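PDB 5XSW: chitinase from Thermococcus chitonophagus, which probably hydrolyses chitin as an endochitinase, cutting bonds within the polysaccharide chain. Local coordinates for residues K212-T217 with W239-D244; G248-E253 with T291-A296; N174-A179 with T220-F225. All blocks are in the same frame, centred on the assembly; numbering follows the deposited sequence.

Contact 1: residues K212-T217 with W239-D244. With NAG (2-acetamido-2-deoxy-beta-D-glucopyranose), chain C; NDG (2-acetamido-2-deoxy-alpha-D-glucopyranose), chain B; PO4 (phosphate ion), chain F.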
loop_
_atom_site.group_PDB
_atom_site.type_symbol
_atom_site.label_atom_id
_atom_site.label_comp_id
_atom_site.label_asym_id
_atom_site.label_seq_id
_atom_site.Cartn_x
_atom_site.Cartn_y
_atom_site.Cartn_z
ATOM N N LYS A 212 0.051 4.609 -21.937
ATOM C CA LYS A 212 0.337 3.167 -21.795
ATOM C C LYS A 212 -0.641 2.533 -20.806
ATOM O O LYS A 212 -1.229 1.461 -21.099
ATOM C CB LYS A 212 1.802 2.950 -21.343
ATOM C CG LYS A 212 2.112 1.480 -20.976
ATOM C CD LYS A 212 1.859 0.559 -22.196
ATOM C CE LYS A 212 1.450 -0.834 -21.738
ATOM N NZ LYS A 212 1.067 -1.757 -22.821
ATOM N N GLU A 213 -0.828 3.163 -19.656
ATOM C CA GLU A 213 -1.626 2.548 -18.566
ATOM C C GLU A 213 -3.095 2.414 -18.898
ATOM O O GLU A 213 -3.725 1.410 -18.520
ATOM C CB GLU A 213 -1.512 3.359 -17.277
ATOM C CG GLU A 213 -0.095 3.211 -16.635
ATOM C CD GLU A 213 0.171 1.833 -16.055
ATOM O OE1 GLU A 213 1.320 1.660 -15.566
ATOM O OE2 GLU A 213 -0.772 0.971 -16.008
ATOM N N ASN A 214 -3.676 3.440 -19.542
ATOM C CA ASN A 214 -5.131 3.390 -19.805
ATOM C C ASN A 214 -5.573 4.362 -20.876
ATOM O O ASN A 214 -6.668 4.917 -20.791
ATOM C CB ASN A 214 -5.870 3.671 -18.466
ATOM C CG ASN A 214 -7.389 3.380 -18.492
ATOM O OD1 ASN A 214 -7.906 2.666 -19.355
ATOM N ND2 ASN A 214 -8.111 3.970 -17.509
ATOM N N TRP A 215 -4.715 4.586 -21.860
ATOM C CA TRP A 215 -5.079 5.450 -22.989
ATOM C C TRP A 215 -5.557 6.813 -22.463
ATOM O O TRP A 215 -6.429 7.418 -23.055
ATOM C CB TRP A 215 -6.208 4.790 -23.835
ATOM C CG TRP A 215 -5.756 3.740 -24.797
ATOM C CD1 TRP A 215 -5.758 2.348 -24.580
ATOM C CD2 TRP A 215 -5.170 3.936 -26.102
ATOM N NE1 TRP A 215 -5.310 1.717 -25.715
ATOM C CE2 TRP A 215 -4.919 2.651 -26.649
ATOM C CE3 TRP A 215 -4.872 5.072 -26.879
ATOM C CZ2 TRP A 215 -4.391 2.463 -27.942
ATOM C CZ3 TRP A 215 -4.350 4.881 -28.181
ATOM C CH2 TRP A 215 -4.072 3.581 -28.678
ATOM N N GLY A 216 -5.021 7.294 -21.343
ATOM C CA GLY A 216 -5.631 8.488 -20.735
ATOM C C GLY A 216 -5.409 9.729 -21.598
ATOM O O GLY A 216 -6.228 10.641 -21.636
ATOM N N THR A 217 -4.335 9.707 -22.378
ATOM C CA THR A 217 -3.764 10.911 -23.006
ATOM C C THR A 217 -3.409 10.645 -24.452
ATOM O O THR A 217 -2.544 11.291 -24.995
ATOM C CB THR A 217 -2.478 11.328 -22.250
ATOM O OG1 THR A 217 -1.664 10.133 -22.128
ATOM C CG2 THR A 217 -2.831 11.795 -20.845
ATOM N N TRP A 239 -10.988 7.279 -28.477
ATOM C CA TRP A 239 -10.289 7.455 -27.182
ATOM C C TRP A 239 -10.525 6.188 -26.357
ATOM O O TRP A 239 -11.525 6.105 -25.692
ATOM C CB TRP A 239 -10.879 8.667 -26.433
ATOM C CG TRP A 239 -10.101 9.094 -25.196
ATOM C CD1 TRP A 239 -8.796 8.805 -24.916
ATOM C CD2 TRP A 239 -10.580 9.902 -24.122
ATOM N NE1 TRP A 239 -8.441 9.376 -23.722
ATOM C CE2 TRP A 239 -9.509 10.072 -23.219
ATOM C CE3 TRP A 239 -11.806 10.507 -23.841
ATOM C CZ2 TRP A 239 -9.631 10.798 -22.021
ATOM C CZ3 TRP A 239 -11.942 11.258 -22.648
ATOM C CH2 TRP A 239 -10.846 11.386 -21.743
ATOM N N PRO A 240 -9.612 5.204 -26.430
ATOM C CA PRO A 240 -9.874 3.872 -25.835
ATOM C C PRO A 240 -9.638 3.813 -24.335
ATOM O O PRO A 240 -9.250 2.773 -23.804
ATOM C CB PRO A 240 -8.873 2.939 -26.586
ATOM C CG PRO A 240 -8.337 3.797 -27.813
ATOM C CD PRO A 240 -8.357 5.236 -27.219
ATOM N N VAL A 241 -9.828 4.931 -23.650
ATOM C CA VAL A 241 -9.688 4.965 -22.205
ATOM C C VAL A 241 -10.822 4.184 -21.482
ATOM O O VAL A 241 -11.995 4.225 -21.896
ATOM C CB VAL A 241 -9.672 6.441 -21.740
ATOM C CG1 VAL A 241 -11.006 7.136 -22.079
ATOM C CG2 VAL A 241 -9.461 6.556 -20.205
ATOM N N GLN A 242 -10.523 3.480 -20.390
ATOM C CA GLN A 242 -11.615 2.996 -19.507
ATOM C C GLN A 242 -11.812 4.091 -18.502
ATOM O O GLN A 242 -11.126 4.137 -17.462
ATOM C CB GLN A 242 -11.273 1.647 -18.819
ATOM C CG GLN A 242 -11.059 0.544 -19.853
ATOM C CD GLN A 242 -10.522 -0.784 -19.273
ATOM O OE1 GLN A 242 -10.649 -1.073 -18.078
ATOM N NE2 GLN A 242 -9.935 -1.575 -20.128
ATOM N N ILE A 243 -12.745 5.000 -18.781
ATOM C CA ILE A 243 -12.727 6.290 -18.095
ATOM C C ILE A 243 -13.275 6.185 -16.693
ATOM O O ILE A 243 -13.040 7.058 -15.845
ATOM C CB ILE A 243 -13.556 7.388 -18.903
ATOM C CG1 ILE A 243 -13.229 8.819 -18.407
ATOM C CG2 ILE A 243 -15.101 7.175 -18.676
ATOM C CD1 ILE A 243 -11.910 9.358 -18.842
ATOM N N ASP A 244 -14.056 5.139 -16.414
ATOM C CA ASP A 244 -14.566 4.967 -15.058
ATOM C C ASP A 244 -13.734 4.020 -14.175
ATOM O O ASP A 244 -14.141 3.638 -13.082
ATOM C CB ASP A 244 -15.986 4.444 -15.109
ATOM C CG ASP A 244 -16.896 5.424 -15.865
ATOM O OD1 ASP A 244 -16.858 6.646 -15.548
ATOM O OD2 ASP A 244 -17.518 4.989 -16.824
HETATM C C1 NAG C . -2.784 -1.826 -19.120
HETATM C C2 NAG C . -3.564 -1.893 -17.862
HETATM C C3 NAG C . -2.720 -1.484 -16.666
HETATM C C4 NAG C . -1.424 -2.233 -16.590
HETATM C C5 NAG C . -0.707 -2.067 -17.867
HETATM C C6 NAG C . 0.555 -2.886 -17.814
HETATM C C7 NAG C . -6.056 -1.451 -17.739
HETATM C C8 NAG C . -7.224 -0.437 -17.854
HETATM N N2 NAG C . -4.742 -1.007 -17.985
HETATM O O3 NAG C . -3.424 -1.656 -15.417
HETATM O O4 NAG C . -0.546 -1.639 -15.610
HETATM O O5 NAG C . -1.514 -2.560 -18.995
HETATM O O6 NAG C . 1.073 -2.738 -19.130
HETATM O O7 NAG C . -6.210 -2.634 -17.417
HETATM C C1 NDG B . -3.603 -3.236 -24.221
HETATM C C2 NDG B . -2.254 -3.420 -23.535
HETATM C C3 NDG B . -2.354 -3.367 -22.046
HETATM C C4 NDG B . -3.131 -2.181 -21.505
HETATM C C5 NDG B . -4.495 -2.081 -22.199
HETATM C C6 NDG B . -5.181 -0.752 -21.918
HETATM C C7 NDG B . -0.531 -4.787 -24.724
HETATM C C8 NDG B . 0.086 -6.176 -25.120
HETATM O O5 NDG B . -4.352 -2.086 -23.639
HETATM O O3 NDG B . -0.997 -3.321 -21.539
HETATM O O4 NDG B . -3.521 -2.445 -20.157
HETATM O O6 NDG B . -6.512 -0.758 -22.451
HETATM O O7 NDG B . 0.006 -3.735 -25.016
HETATM N N2 NDG B . -1.728 -4.716 -23.947
HETATM O O1 NDG B . -4.395 -4.323 -23.993
HETATM P P PO4 F . -15.410 2.639 -19.003
HETATM O O1 PO4 F . -16.868 2.840 -18.577
HETATM O O2 PO4 F . -15.043 3.747 -20.082
HETATM O O3 PO4 F . -15.275 1.332 -19.718
HETATM O O4 PO4 F . -14.484 2.598 -17.744
HETATM O O HOH W 1 -7.648 1.558 -21.763
#
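Asn214 and Gln242 are joined by a pair of hydrogen bonds in the glycan pocket of the helix-rich domain, which follows the N-terminal beta-sheet domain of this fragment. Here the end of helix 203-214 meets the loop after strand 235-239. Gln242 N donates to Asn214 OD1 at 2.9 Å. The bond is nearly straight (166°), though the donor is tilted from the carbonyl plane. Asn214 ND2 returns a bond of 3.0 Å to Gln242 O. This oxygen lies close to the amide plane of Asn214, but ND2 stands above the carbonyl plane of Gln242. The side-chain amide thus grips the N-H and the C=O of one residue, which fixes its rotation. CG of Asn214 is anti to the backbone N (chi1 -168°), and this carries the amide across to the loop.

Beside it, Pro240 lies over one face of Trp215. Pro240 CB is 3.6 Å from the centroid of the five-membered ring of Trp215 and 7° off its normal, a CH-pi contact. One water donates to Asn214 OD1 and Pro240 O, and pairs with NDG O6 at 2.7 Å. NAG N2 donates to Glu213 O at 2.7 Å, and NAG O4 donates to Glu213 OE2 at 2.6 Å. Lys212 NZ bonds to NDG O3.

Farther out, Asn174 and Gly372 position Lys212, and His374 bonds to Glu213 OE1. Gly248 O takes a weak bond from Asn214 ND2. Trp182 packs edge-to-face with Trp239, whose NE1 gives weak bonds to Trp215 O at 2.9 Å and to Gly216 O.

Contact 2: residues G248-E253 with T291-A296. With NAG (2-acetamido-2-deoxy-beta-D-glucopyranose), chain C.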
loop_
_atom_site.group_PDB
_atom_site.type_symbol
_atom_site.label_atom_id
_atom_site.label_comp_id
_atom_site.label_asym_id
_atom_site.label_seq_id
_atom_site.Cartn_x
_atom_site.Cartn_y
_atom_site.Cartn_z
ATOM N N GLY A 248 -7.977 5.038 -12.373
ATOM C CA GLY A 248 -7.699 6.282 -13.111
ATOM C C GLY A 248 -6.850 6.054 -14.334
ATOM O O GLY A 248 -6.564 4.918 -14.719
ATOM N N ILE A 249 -6.396 7.140 -14.951
ATOM C CA ILE A 249 -5.673 6.984 -16.207
ATOM C C ILE A 249 -4.218 6.579 -15.962
ATOM O O ILE A 249 -3.592 6.112 -16.872
ATOM C CB ILE A 249 -5.710 8.267 -17.041
ATOM C CG1 ILE A 249 -5.133 9.474 -16.275
ATOM C CG2 ILE A 249 -7.211 8.642 -17.442
ATOM C CD1 ILE A 249 -4.983 10.769 -17.214
ATOM N N PHE A 250 -3.715 6.760 -14.752
ATOM C CA PHE A 250 -2.336 6.290 -14.370
ATOM C C PHE A 250 -2.303 4.898 -13.759
ATOM O O PHE A 250 -1.224 4.363 -13.498
ATOM C CB PHE A 250 -1.759 7.284 -13.346
ATOM C CG PHE A 250 -1.539 8.655 -13.965
ATOM C CD1 PHE A 250 -0.473 8.835 -14.872
ATOM C CD2 PHE A 250 -2.458 9.691 -13.722
ATOM C CE1 PHE A 250 -0.254 10.104 -15.481
ATOM C CE2 PHE A 250 -2.281 10.993 -14.331
ATOM C CZ PHE A 250 -1.166 11.188 -15.183
ATOM N N GLN A 251 -3.496 4.349 -13.463
ATOM C CA GLN A 251 -3.630 2.969 -12.881
ATOM C C GLN A 251 -2.861 2.849 -11.606
ATOM O O GLN A 251 -2.106 1.902 -11.384
ATOM C CB GLN A 251 -3.199 1.892 -13.897
ATOM C CG GLN A 251 -4.135 1.942 -15.164
ATOM C CD GLN A 251 -5.495 1.220 -14.863
ATOM O OE1 GLN A 251 -5.513 -0.014 -14.782
ATOM N NE2 GLN A 251 -6.581 1.979 -14.627
ATOM N N VAL A 252 -3.026 3.843 -10.754
ATOM C CA VAL A 252 -2.464 3.777 -9.415
ATOM C C VAL A 252 -3.444 2.922 -8.542
ATOM O O VAL A 252 -4.590 3.322 -8.379
ATOM C CB VAL A 252 -2.323 5.180 -8.762
ATOM C CG1 VAL A 252 -1.859 5.011 -7.275
ATOM C CG2 VAL A 252 -1.307 6.080 -9.573
ATOM N N GLU A 253 -2.965 1.826 -7.959
ATOM C CA GLU A 253 -3.809 0.966 -7.089
ATOM C C GLU A 253 -3.903 1.435 -5.663
ATOM O O GLU A 253 -3.060 2.224 -5.194
ATOM C CB GLU A 253 -3.253 -0.474 -7.123
ATOM C CG GLU A 253 -3.366 -1.028 -8.527
ATOM C CD GLU A 253 -2.972 -2.505 -8.625
ATOM O OE1 GLU A 253 -3.206 -3.243 -7.647
ATOM O OE2 GLU A 253 -2.416 -2.914 -9.665
ATOM N N THR A 291 -5.985 16.038 -9.199
ATOM C CA THR A 291 -5.221 15.303 -8.203
ATOM C C THR A 291 -4.457 14.104 -8.785
ATOM O O THR A 291 -3.375 13.792 -8.278
ATOM C CB THR A 291 -6.098 14.786 -7.020
ATOM O OG1 THR A 291 -7.219 14.026 -7.506
ATOM C CG2 THR A 291 -6.615 15.980 -6.190
ATOM N N SER A 292 -4.968 13.462 -9.833
ATOM C CA SER A 292 -4.367 12.181 -10.214
ATOM C C SER A 292 -2.934 12.335 -10.828
ATOM O O SER A 292 -2.076 11.533 -10.520
ATOM C CB SER A 292 -5.261 11.364 -11.166
ATOM O OG SER A 292 -5.518 11.920 -12.448
ATOM N N PRO A 293 -2.681 13.353 -11.670
ATOM C CA PRO A 293 -1.271 13.471 -12.099
ATOM C C PRO A 293 -0.313 13.851 -10.959
ATOM O O PRO A 293 0.840 13.407 -10.958
ATOM C CB PRO A 293 -1.327 14.566 -13.214
ATOM C CG PRO A 293 -2.619 15.358 -12.873
ATOM C CD PRO A 293 -3.565 14.243 -12.442
ATOM N N ILE A 294 -0.777 14.580 -9.962
ATOM C CA ILE A 294 0.079 14.847 -8.800
ATOM C C ILE A 294 0.338 13.570 -7.985
ATOM O O ILE A 294 1.482 13.280 -7.571
ATOM C CB ILE A 294 -0.569 15.964 -7.944
ATOM C CG1 ILE A 294 -0.499 17.270 -8.767
ATOM C CG2 ILE A 294 0.182 16.118 -6.597
ATOM C CD1 ILE A 294 -1.656 18.250 -8.383
ATOM N N VAL A 295 -0.700 12.751 -7.798
ATOM C CA VAL A 295 -0.505 11.450 -7.120
ATOM C C VAL A 295 0.502 10.566 -7.890
ATOM O O VAL A 295 1.376 10.001 -7.296
ATOM C CB VAL A 295 -1.866 10.689 -6.954
ATOM C CG1 VAL A 295 -1.659 9.268 -6.356
ATOM C CG2 VAL A 295 -2.776 11.537 -6.060
ATOM N N ALA A 296 0.330 10.439 -9.191
ATOM C CA ALA A 296 1.259 9.661 -9.985
ATOM C C ALA A 296 2.701 10.188 -9.849
ATOM O O ALA A 296 3.634 9.393 -9.674
ATOM C CB ALA A 296 0.841 9.643 -11.483
HETATM C C1 NAG C . -2.784 -1.826 -19.120
HETATM C C2 NAG C . -3.564 -1.893 -17.862
HETATM C C3 NAG C . -2.720 -1.484 -16.666
HETATM C C4 NAG C . -1.424 -2.233 -16.590
HETATM C C5 NAG C . -0.707 -2.067 -17.867
HETATM C C6 NAG C . 0.555 -2.886 -17.814
HETATM C C7 NAG C . -6.056 -1.451 -17.739
HETATM C C8 NAG C . -7.224 -0.437 -17.854
HETATM N N2 NAG C . -4.742 -1.007 -17.985
HETATM O O3 NAG C . -3.424 -1.656 -15.417
HETATM O O4 NAG C . -0.546 -1.639 -15.610
HETATM O O5 NAG C . -1.514 -2.560 -18.995
HETATM O O6 NAG C . 1.073 -2.738 -19.130
HETATM O O7 NAG C . -6.210 -2.634 -17.417
#
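Phe250 and Ala296 make the main apolar contact between the loop before helix 254-263 and the buried turns 291-296 of helix 288-311. Ala296 CB lies over one face of the Phe250 ring, offset toward the rim. It is 3.8 Å from the ring centroid, a CH-pi contact. CG of Phe250 is anti to the carbonyl carbon (chi1 -66°), which sends the ring to the helix. Phe250 CE2 also approaches Pro293 CA at 3.5 Å, where the helix is kinked. Val252 CG1 adds a looser touch on Val295 CG1 at 4.4 Å. Phe188 and Ala210 pack on Phe250 from helices 186-199 and 203-214.

A polar side-chain bond lies within the loop. Gln251 NE2 donates to Gly248 O at 2.9 Å. This bond is almost straight (174°) and lies in the plane of both groups. It holds the amide flat, and OE1 of Gln251 accepts from NAG O3 at 2.7 Å. A leucine in place of Gln251 would probably leave NAG O3 without this acceptor and Gly248 O without its straight bond.

No hydrogen bond crosses between residues 248-253 and 291-296. The two are therefore held by shape and apolar contact, while the same loop offers its polar group to the sugar.

Contact 3: residues N174-A179 with T220-F225. With NDG (2-acetamido-2-deoxy-alpha-D-glucopyranose), chain B.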
loop_
_atom_site.group_PDB
_atom_site.type_symbol
_atom_site.label_atom_id
_atom_site.label_comp_id
_atom_site.label_asym_id
_atom_site.label_seq_id
_atom_site.Cartn_x
_atom_site.Cartn_y
_atom_site.Cartn_z
ATOM N N ASN A 174 -0.135 -0.023 -27.101
ATOM C CA ASN A 174 -1.198 -0.935 -26.670
ATOM C C ASN A 174 -1.771 -1.753 -27.822
ATOM O O ASN A 174 -2.966 -2.020 -27.832
ATOM C CB ASN A 174 -2.314 -0.161 -25.967
ATOM C CG ASN A 174 -1.853 0.352 -24.617
ATOM O OD1 ASN A 174 -0.898 -0.211 -24.073
ATOM N ND2 ASN A 174 -2.487 1.426 -24.085
ATOM N N LEU A 175 -0.889 -2.071 -28.768
ATOM C CA LEU A 175 -1.154 -2.879 -29.982
ATOM C C LEU A 175 -1.965 -2.139 -31.053
ATOM O O LEU A 175 -2.404 -2.745 -32.041
ATOM C CB LEU A 175 -1.866 -4.177 -29.635
ATOM C CG LEU A 175 -1.154 -5.131 -28.660
ATOM C CD1 LEU A 175 -1.937 -6.446 -28.587
ATOM C CD2 LEU A 175 0.262 -5.377 -29.081
ATOM N N ALA A 176 -2.194 -0.845 -30.871
ATOM C CA ALA A 176 -2.851 -0.087 -31.942
ATOM C C ALA A 176 -1.818 0.232 -33.025
ATOM O O ALA A 176 -0.617 0.303 -32.746
ATOM C CB ALA A 176 -3.469 1.191 -31.380
ATOM N N SER A 177 -2.234 0.459 -34.268
ATOM C CA SER A 177 -1.207 0.679 -35.299
ATOM C C SER A 177 -0.542 2.045 -35.173
ATOM O O SER A 177 0.613 2.235 -35.598
ATOM C CB SER A 177 -1.824 0.543 -36.709
ATOM O OG SER A 177 -3.011 1.318 -36.768
ATOM N N SER A 178 -1.269 3.015 -34.613
ATOM C CA SER A 178 -0.694 4.352 -34.421
ATOM C C SER A 178 -1.532 5.107 -33.357
ATOM O O SER A 178 -2.597 4.641 -32.947
ATOM C CB SER A 178 -0.675 5.111 -35.735
ATOM O OG SER A 178 -2.005 5.424 -36.075
ATOM N N ALA A 179 -1.036 6.243 -32.884
ATOM C CA ALA A 179 -1.804 7.018 -31.915
ATOM C C ALA A 179 -1.466 8.506 -32.069
ATOM O O ALA A 179 -0.552 8.862 -32.790
ATOM C CB ALA A 179 -1.496 6.529 -30.470
ATOM N N THR A 220 -6.694 7.387 -31.170
ATOM C CA THR A 220 -6.171 6.626 -32.308
ATOM C C THR A 220 -7.228 6.593 -33.426
ATOM O O THR A 220 -8.432 6.678 -33.166
ATOM C CB THR A 220 -5.772 5.140 -31.884
ATOM O OG1 THR A 220 -5.310 4.423 -33.028
ATOM C CG2 THR A 220 -6.971 4.398 -31.284
ATOM N N LYS A 221 -6.766 6.484 -34.667
ATOM C CA LYS A 221 -7.675 6.188 -35.790
ATOM C C LYS A 221 -7.831 4.708 -36.055
ATOM O O LYS A 221 -8.540 4.332 -36.953
ATOM C CB LYS A 221 -7.190 6.846 -37.074
ATOM C CG LYS A 221 -6.958 8.314 -36.958
ATOM C CD LYS A 221 -6.728 8.909 -38.327
ATOM C CE LYS A 221 -7.000 10.411 -38.363
ATOM N NZ LYS A 221 -6.091 11.079 -39.353
ATOM N N ASP A 222 -7.129 3.874 -35.293
ATOM C CA ASP A 222 -7.191 2.411 -35.453
ATOM C C ASP A 222 -8.594 1.931 -35.190
ATOM O O ASP A 222 -9.110 2.083 -34.080
ATOM C CB ASP A 222 -6.213 1.707 -34.491
ATOM C CG ASP A 222 -5.978 0.223 -34.860
ATOM O OD1 ASP A 222 -6.926 -0.456 -35.300
ATOM O OD2 ASP A 222 -4.838 -0.244 -34.697
ATOM N N PRO A 223 -9.251 1.363 -36.227
ATOM C CA PRO A 223 -10.685 1.089 -36.061
ATOM C C PRO A 223 -10.952 -0.149 -35.187
ATOM O O PRO A 223 -12.085 -0.338 -34.755
ATOM C CB PRO A 223 -11.171 0.884 -37.507
ATOM C CG PRO A 223 -9.952 0.372 -38.231
ATOM C CD PRO A 223 -8.763 1.062 -37.590
ATOM N N ALA A 224 -9.925 -0.943 -34.900
ATOM C CA ALA A 224 -10.035 -2.033 -33.940
ATOM C C ALA A 224 -10.336 -1.498 -32.543
ATOM O O ALA A 224 -10.756 -2.229 -31.650
ATOM C CB ALA A 224 -8.745 -2.839 -33.915
ATOM N N PHE A 225 -10.076 -0.214 -32.338
ATOM C CA PHE A 225 -10.057 0.307 -30.986
ATOM C C PHE A 225 -11.222 1.170 -30.632
ATOM O O PHE A 225 -11.054 2.371 -30.439
ATOM C CB PHE A 225 -8.781 1.092 -30.753
ATOM C CG PHE A 225 -7.640 0.233 -30.545
ATOM C CD1 PHE A 225 -7.042 -0.399 -31.616
ATOM C CD2 PHE A 225 -7.197 -0.035 -29.279
ATOM C CE1 PHE A 225 -6.016 -1.258 -31.426
ATOM C CE2 PHE A 225 -6.153 -0.876 -29.091
ATOM C CZ PHE A 225 -5.552 -1.488 -30.145
HETATM C C1 NDG B . -3.603 -3.236 -24.221
HETATM C C2 NDG B . -2.254 -3.420 -23.535
HETATM C C3 NDG B . -2.354 -3.367 -22.046
HETATM C C4 NDG B . -3.131 -2.181 -21.505
HETATM C C5 NDG B . -4.495 -2.081 -22.199
HETATM C C6 NDG B . -5.181 -0.752 -21.918
HETATM C C7 NDG B . -0.531 -4.787 -24.724
HETATM C C8 NDG B . 0.086 -6.176 -25.120
HETATM O O5 NDG B . -4.352 -2.086 -23.639
HETATM O O3 NDG B . -0.997 -3.321 -21.539
HETATM O O4 NDG B . -3.521 -2.445 -20.157
HETATM O O6 NDG B . -6.512 -0.758 -22.451
HETATM O O7 NDG B . 0.006 -3.735 -25.016
HETATM N N2 NDG B . -1.728 -4.716 -23.947
HETATM O O1 NDG B . -4.395 -4.323 -23.993
HETATM O O HOH W 2 -4.118 -2.771 -34.501
HETATM O O HOH W 3 -3.949 7.168 -34.975
#
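Asp222 OD2 takes the backbone N-H of Ser177, a weak approach of the Ser177 hydroxyl and a water. The bond from Ser177 N to Asp222 OD2 is 2.7 Å and uses the anti lone pair, away from the other carboxylate oxygen. Ser177 OG is at 3.2 Å from Asp222 OD2, a weak bond at best, since its proton has another acceptor within reach. The water donates to Asp222 OD2 at 2.6 Å and also to Leu175 O, bridging the two loops. CG of Asp222 is anti to the backbone N (chi1 -166°), and OD2 is brought up to the backbone of Ser177.

Thr220 OG1 works in two directions. It donates to Ser178 O at 2.7 Å, tilted from that carbonyl plane, and accepts from Asp222 N at 3.0 Å. The second bond closes an ST turn. An Asx turn follows, in which Asp222 OD1 accepts from Ala224 N. Asp222 also starts a type I beta turn that runs to Phe225. These turns shape the loop between strands 218-219 and 228-232.

The beta turn delivers Phe225 to the other loop. Ala176 CB lies over one face of the Phe225 ring, 3.8 Å from its centroid, a CH-pi contact offset toward the rim. Asn174 O meets the ring at its edge, 3.5 Å from Phe225 CZ. On the pocket side, Asn174 CG packs against NDG O5, and Leu175 CG lies 3.9 Å from NDG C8 of the acetamido group.

Contacts 1 and 2 are buried, and contact 3 is partly open to solvent. Contact 2 lies nearest the centre of the chain and is apolar across its interface. Contact 1 mixes paired amide bonds with ring packing, and contact 3 relies more on a carboxylate, hydroxyls and water. The loop between strand 235-239 and helix 254-263 serves both contacts 1 and 2, and both reach NAG; Glu213 packs on Gln251. Contacts 1 and 3 both touch NDG. They meet through a probable hydrogen bond, Lys212 NZ to Asn174 OD1, and through Trp215 against Ala176. Contacts 2 and 3 do not touch; their nearest atoms are about 9 Å apart.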